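Local coordinates for glycoside hydrolase family protein (Novosphingobium sp. PP1Y, PDB 6Q2F) that probably hydrolyses alpha-L-rhamnosides, releasing terminal rhamnose, at residues L128-S133 with R498-D503; L578-E583 with H601-M606. All coordinates share one frame; numbering follows the deposited sequence.

Interaction 1. Residues L128-S133 with R498-D503; sequences LAIAAS and RALLTD. With NA (sodium ion), chain B.
The peptide planes of I130 and L501 meet edge-on: the carbonyl of I130 takes the N-H of L501 in its own plane, with N of L501 2.8 Å from O of I130. The N-H of I130 reaches the carbonyl of A499 tilted 28° from that plane, N of I130 lying 3.1 Å from O of A499. L128 O is gripped by two donors: R498 N comes in close at 2.7 Å, and A499 N adds a weak bond. At the other end A132 N makes a weak bond to O of L501, closing a parallel pairing in which A129 faces A499 and A131 faces L501.

Side chains split between the two faces. On one, CB of A129 and CB of A499 sit 3.9 Å apart, with A131 and L501 following them, both touching F89 of strand 85-91. On the other, CG1 of I130 lies 3.7 Å from CD1 of L500. The first torsion of I130, 59°, places CG1 between its backbone N and carbonyl carbon, and the two branched chains pass at a slant beneath helix 469-487. Beyond the pairing, CB of A132 comes within 4.0 Å of CG2 of T502.

R498 leads away from L128, its NE bonded to O of G493. D503 turns its carboxylate to the sodium ion, OD1 3.0 Å from the metal. Eight parallel strands, from 56-62 round to 674-677, close into a (beta/alpha)8 barrel; strands 127-131 and 497-502 are neighbouring staves of it, with D503 at the C-terminal end of the latter.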
loop_
_atom_site.group_PDB
_atom_site.type_symbol
_atom_site.label_atom_id
_atom_site.label_comp_id
_atom_site.label_asym_id
_atom_site.label_seq_id
_atom_site.Cartn_x
_atom_site.Cartn_y
_atom_site.Cartn_z
ATOM N N LEU A 128 12.945 -14.422 11.744
ATOM C CA LEU A 128 12.835 -13.158 12.465
ATOM C C LEU A 128 13.227 -12.007 11.548
ATOM O O LEU A 128 14.283 -12.050 10.909
ATOM C CB LEU A 128 13.712 -13.169 13.718
ATOM C CG LEU A 128 13.841 -11.835 14.454
ATOM C CD1 LEU A 128 12.472 -11.320 14.895
ATOM C CD2 LEU A 128 14.758 -11.974 15.666
ATOM N N ALA A 129 12.374 -10.988 11.481
ATOM C CA ALA A 129 12.660 -9.768 10.744
ATOM C C ALA A 129 12.643 -8.559 11.672
ATOM O O ALA A 129 12.001 -8.557 12.728
ATOM C CB ALA A 129 11.636 -9.548 9.614
ATOM N N ILE A 130 13.362 -7.520 11.255
ATOM C CA ILE A 130 13.330 -6.220 11.914
ATOM C C ILE A 130 12.968 -5.171 10.881
ATOM O O ILE A 130 13.138 -5.368 9.680
ATOM C CB ILE A 130 14.674 -5.868 12.578
ATOM C CG1 ILE A 130 15.792 -5.856 11.514
ATOM C CG2 ILE A 130 14.963 -6.859 13.670
ATOM C CD1 ILE A 130 17.143 -5.347 12.063
ATOM N N ALA A 131 12.456 -4.045 11.367
ATOM C CA ALA A 131 12.216 -2.913 10.491
ATOM C C ALA A 131 13.543 -2.236 10.148
ATOM O O ALA A 131 14.562 -2.442 10.813
ATOM C CB ALA A 131 11.279 -1.908 11.153
ATOM N N ALA A 132 13.515 -1.411 9.099
ATOM C CA ALA A 132 14.718 -0.747 8.598
ATOM C C ALA A 132 15.067 0.525 9.371
ATOM O O ALA A 132 15.951 1.267 8.947
ATOM C CB ALA A 132 14.563 -0.445 7.099
ATOM N N SER A 133 14.405 0.795 10.492
ATOM C CA SER A 133 14.698 1.971 11.301
ATOM C C SER A 133 14.169 1.722 12.705
ATOM O O SER A 133 13.263 0.906 12.890
ATOM C CB SER A 133 14.048 3.237 10.714
ATOM O OG SER A 133 12.646 3.231 10.998
ATOM N N ARG A 498 16.784 -12.788 10.075
ATOM C CA ARG A 498 16.939 -13.236 8.699
ATOM C C ARG A 498 16.562 -12.169 7.699
ATOM O O ARG A 498 16.856 -12.329 6.510
ATOM C CB ARG A 498 16.063 -14.470 8.410
ATOM C CG ARG A 498 16.243 -15.613 9.421
ATOM C CD ARG A 498 17.701 -16.064 9.438
ATOM N NE ARG A 498 18.191 -16.305 8.090
ATOM C CZ ARG A 498 17.936 -17.403 7.383
ATOM N NH1 ARG A 498 17.174 -18.369 7.893
ATOM N NH2 ARG A 498 18.424 -17.525 6.151
ATOM N N ALA A 499 15.879 -11.111 8.132
ATOM C CA ALA A 499 15.270 -10.257 7.136
ATOM C C ALA A 499 15.110 -8.851 7.653
ATOM O O ALA A 499 15.037 -8.607 8.865
ATOM C CB ALA A 499 13.886 -10.804 6.702
ATOM N N LEU A 500 14.996 -7.945 6.698
ATOM C CA LEU A 500 14.780 -6.527 6.899
ATOM C C LEU A 500 13.422 -6.188 6.313
ATOM O O LEU A 500 13.032 -6.743 5.285
ATOM C CB LEU A 500 15.865 -5.730 6.172
ATOM C CG LEU A 500 16.666 -4.602 6.788
ATOM C CD1 LEU A 500 17.088 -4.941 8.209
ATOM C CD2 LEU A 500 17.891 -4.410 5.876
ATOM N N LEU A 501 12.699 -5.289 6.952
ATOM C CA LEU A 501 11.417 -4.841 6.434
ATOM C C LEU A 501 11.512 -3.347 6.178
ATOM O O LEU A 501 11.850 -2.589 7.094
ATOM C CB LEU A 501 10.282 -5.143 7.416
ATOM C CG LEU A 501 9.024 -4.301 7.180
ATOM C CD1 LEU A 501 8.382 -4.701 5.864
ATOM C CD2 LEU A 501 8.021 -4.546 8.296
ATOM N N THR A 502 11.237 -2.924 4.936
ATOM C CA THR A 502 11.052 -1.507 4.643
ATOM C C THR A 502 9.546 -1.276 4.627
ATOM O O THR A 502 8.853 -1.683 3.689
ATOM C CB THR A 502 11.720 -1.075 3.327
ATOM O OG1 THR A 502 11.194 -1.822 2.226
ATOM C CG2 THR A 502 13.231 -1.273 3.376
ATOM N N ASP A 503 9.045 -0.690 5.711
ATOM C CA ASP A 503 7.639 -0.357 5.863
ATOM C C ASP A 503 7.235 0.647 4.781
ATOM O O ASP A 503 8.081 1.235 4.098
ATOM C CB ASP A 503 7.417 0.231 7.254
ATOM C CG ASP A 503 6.004 0.035 7.766
ATOM O OD1 ASP A 503 5.129 -0.396 6.974
ATOM O OD2 ASP A 503 5.779 0.327 8.956
HETATM NA NA NA B . 2.383 -0.265 5.827
#

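Interaction 2. Residues L578-E583 with H601-M606; sequences LKVYGE and HADIPM. With NA (sodium ion), chain B.
Beside the sodium site at the C-terminal mouth of the barrel, E583 and M606 lie against each other near the end of strand 579-582, while strand 604-610 runs on. E583 OE1 binds the sodium ion at 2.4 Å, while its CG packs 3.7 Å from CG of M606, a selenomethionine whose extended chain crosses the glutamate at a slant. D503, S504, E586 and E644 complete the metal site.

Toward the N-terminal side, on the face of the sheet shared by Y581 and I604, CD1 of I604 sits over one face of the Y581 ring, shifted toward the rim and 3.4 Å from CZ, a CH-pi contact. SE of M606 approaches that ring obliquely, 5.2 Å from its centroid, as a Met-aromatic contact. Y581 OH hydrogen-bonds to E127 OE2 and R674 NH1, both outside the two segments.

Three backbone bonds alternate along the strands: I604 N to V580 O, G582 N to I604 O, and M606 N to G582 O. Before the pairing starts, D603 substitutes a side chain for a backbone acceptor: OD1 receives V580 N at 2.9 Å on its anti side, 33° out of the carboxylate plane, and H574 NE2 also bonds to this oxygen. E583 thus stands on the C-terminal side of the barrel, where (beta/alpha)8 enzymes carry their active sites.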
loop_
_atom_site.group_PDB
_atom_site.type_symbol
_atom_site.label_atom_id
_atom_site.label_comp_id
_atom_site.label_asym_id
_atom_site.label_seq_id
_atom_site.Cartn_x
_atom_site.Cartn_y
_atom_site.Cartn_z
ATOM N N LEU A 578 20.869 -11.053 4.510
ATOM C CA LEU A 578 19.498 -10.758 4.885
ATOM C C LEU A 578 18.614 -10.696 3.640
ATOM O O LEU A 578 19.066 -10.320 2.555
ATOM C CB LEU A 578 19.421 -9.424 5.632
ATOM C CG LEU A 578 20.180 -9.333 6.970
ATOM C CD1 LEU A 578 20.284 -7.884 7.460
ATOM C CD2 LEU A 578 19.455 -10.169 8.028
ATOM N N LYS A 579 17.342 -11.059 3.812
ATOM C CA LYS A 579 16.319 -10.806 2.803
ATOM C C LYS A 579 15.581 -9.514 3.129
ATOM O O LYS A 579 15.617 -9.017 4.254
ATOM C CB LYS A 579 15.327 -11.966 2.725
ATOM C CG LYS A 579 15.944 -13.313 2.476
ATOM C CD LYS A 579 14.886 -14.418 2.515
ATOM C CE LYS A 579 15.521 -15.804 2.670
ATOM N NZ LYS A 579 15.960 -16.085 4.083
ATOM N N VAL A 580 14.909 -8.967 2.120
ATOM C CA VAL A 580 14.144 -7.725 2.269
ATOM C C VAL A 580 12.680 -8.003 1.962
ATOM O O VAL A 580 12.350 -8.441 0.850
ATOM C CB VAL A 580 14.678 -6.614 1.363
ATOM C CG1 VAL A 580 13.898 -5.312 1.586
ATOM C CG2 VAL A 580 16.123 -6.420 1.643
ATOM N N TYR A 581 11.819 -7.777 2.955
ATOM C CA TYR A 581 10.393 -7.551 2.745
ATOM C C TYR A 581 10.193 -6.080 2.396
ATOM O O TYR A 581 10.613 -5.199 3.154
ATOM C CB TYR A 581 9.595 -7.882 3.999
ATOM C CG TYR A 581 9.468 -9.339 4.318
ATOM C CD1 TYR A 581 10.476 -10.014 4.975
ATOM C CD2 TYR A 581 8.302 -10.033 3.998
ATOM C CE1 TYR A 581 10.347 -11.352 5.267
ATOM C CE2 TYR A 581 8.148 -11.344 4.306
ATOM C CZ TYR A 581 9.161 -12.011 4.937
ATOM O OH TYR A 581 8.998 -13.337 5.217
ATOM N N GLY A 582 9.537 -5.804 1.274
ATOM C CA GLY A 582 9.517 -4.426 0.807
ATOM C C GLY A 582 8.129 -3.926 0.453
ATOM O O GLY A 582 7.543 -4.338 -0.552
ATOM N N GLU A 583 7.608 -3.025 1.279
ATOM C CA GLU A 583 6.385 -2.322 0.947
ATOM C C GLU A 583 6.749 -1.098 0.127
ATOM O O GLU A 583 7.921 -0.776 -0.058
ATOM C CB GLU A 583 5.614 -1.924 2.210
ATOM C CG GLU A 583 5.098 -3.068 3.016
ATOM C CD GLU A 583 4.117 -2.627 4.119
ATOM O OE1 GLU A 583 3.929 -1.407 4.324
ATOM O OE2 GLU A 583 3.541 -3.515 4.770
ATOM N N HIS A 601 13.490 -4.699 -6.323
ATOM C CA HIS A 601 14.753 -5.178 -5.771
ATOM C C HIS A 601 14.576 -6.016 -4.517
ATOM O O HIS A 601 15.529 -6.671 -4.086
ATOM C CB HIS A 601 15.671 -3.994 -5.444
ATOM C CG HIS A 601 15.814 -3.012 -6.564
ATOM N ND1 HIS A 601 16.505 -3.301 -7.722
ATOM C CD2 HIS A 601 15.380 -1.733 -6.693
ATOM C CE1 HIS A 601 16.478 -2.248 -8.519
ATOM N NE2 HIS A 601 15.795 -1.288 -7.921
ATOM N N ALA A 602 13.396 -5.989 -3.920
ATOM C CA ALA A 602 13.186 -6.685 -2.664
ATOM C C ALA A 602 13.013 -8.174 -2.921
ATOM O O ALA A 602 12.589 -8.596 -3.998
ATOM C CB ALA A 602 11.958 -6.136 -1.932
ATOM N N ASP A 603 13.372 -8.974 -1.925
ATOM C CA ASP A 603 13.165 -10.416 -2.021
ATOM C C ASP A 603 11.693 -10.768 -1.931
ATOM O O ASP A 603 11.239 -11.736 -2.550
ATOM C CB ASP A 603 13.929 -11.123 -0.910
ATOM C CG ASP A 603 15.407 -10.894 -1.014
ATOM O OD1 ASP A 603 15.872 -9.868 -0.479
ATOM O OD2 ASP A 603 16.078 -11.730 -1.648
ATOM N N ILE A 604 10.946 -10.011 -1.131
ATOM C CA ILE A 604 9.528 -10.283 -0.950
ATOM C C ILE A 604 8.753 -8.978 -1.095
ATOM O O ILE A 604 8.661 -8.190 -0.139
ATOM C CB ILE A 604 9.275 -10.974 0.393
ATOM C CG1 ILE A 604 10.125 -12.243 0.473
ATOM C CG2 ILE A 604 7.827 -11.347 0.513
ATOM C CD1 ILE A 604 10.290 -12.789 1.842
ATOM N N PRO A 605 8.216 -8.698 -2.279
ATOM C CA PRO A 605 7.336 -7.539 -2.434
ATOM C C PRO A 605 6.152 -7.666 -1.495
ATOM O O PRO A 605 5.626 -8.757 -1.282
ATOM C CB PRO A 605 6.908 -7.613 -3.905
ATOM C CG PRO A 605 8.012 -8.402 -4.568
ATOM C CD PRO A 605 8.388 -9.430 -3.541
HETATM N N MSE A 606 5.765 -6.551 -0.904
HETATM C CA MSE A 606 4.825 -6.558 0.177
HETATM C C MSE A 606 3.818 -5.423 0.044
HETATM O O MSE A 606 4.142 -4.319 -0.400
HETATM C CB MSE A 606 5.568 -6.445 1.533
HETATM C CG MSE A 606 4.659 -6.689 2.716
HETATM SE SE MSE A 606 5.759 -6.891 4.289
HETATM C CE MSE A 606 4.364 -7.114 5.652
HETATM NA NA NA B . 2.383 -0.265 5.827
#

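How the interactions relate
Both contacts are buried and belong to one barrel wall, whose strands run 127-131, 497-502, 579-582, 604-610. Interaction 1 joins the first two of these and interaction 2 the last two; the seam between them is itself paired, with L500 N 2.7 Å from K579 O, a probable hydrogen bond. Their chemistry differs. Interaction 1 consists of main-chain hydrogen bonds with alanine, leucine and isoleucine packing, apart from D503 at its end, whereas interaction 2 adds an aromatic ring, selenium and a side-chain carboxylate acceptor, and buries more surface. On the inner side Y581 reaches across to A499 and L501. At the mouth the two converge, each supplying one carboxylate to the same sodium ion.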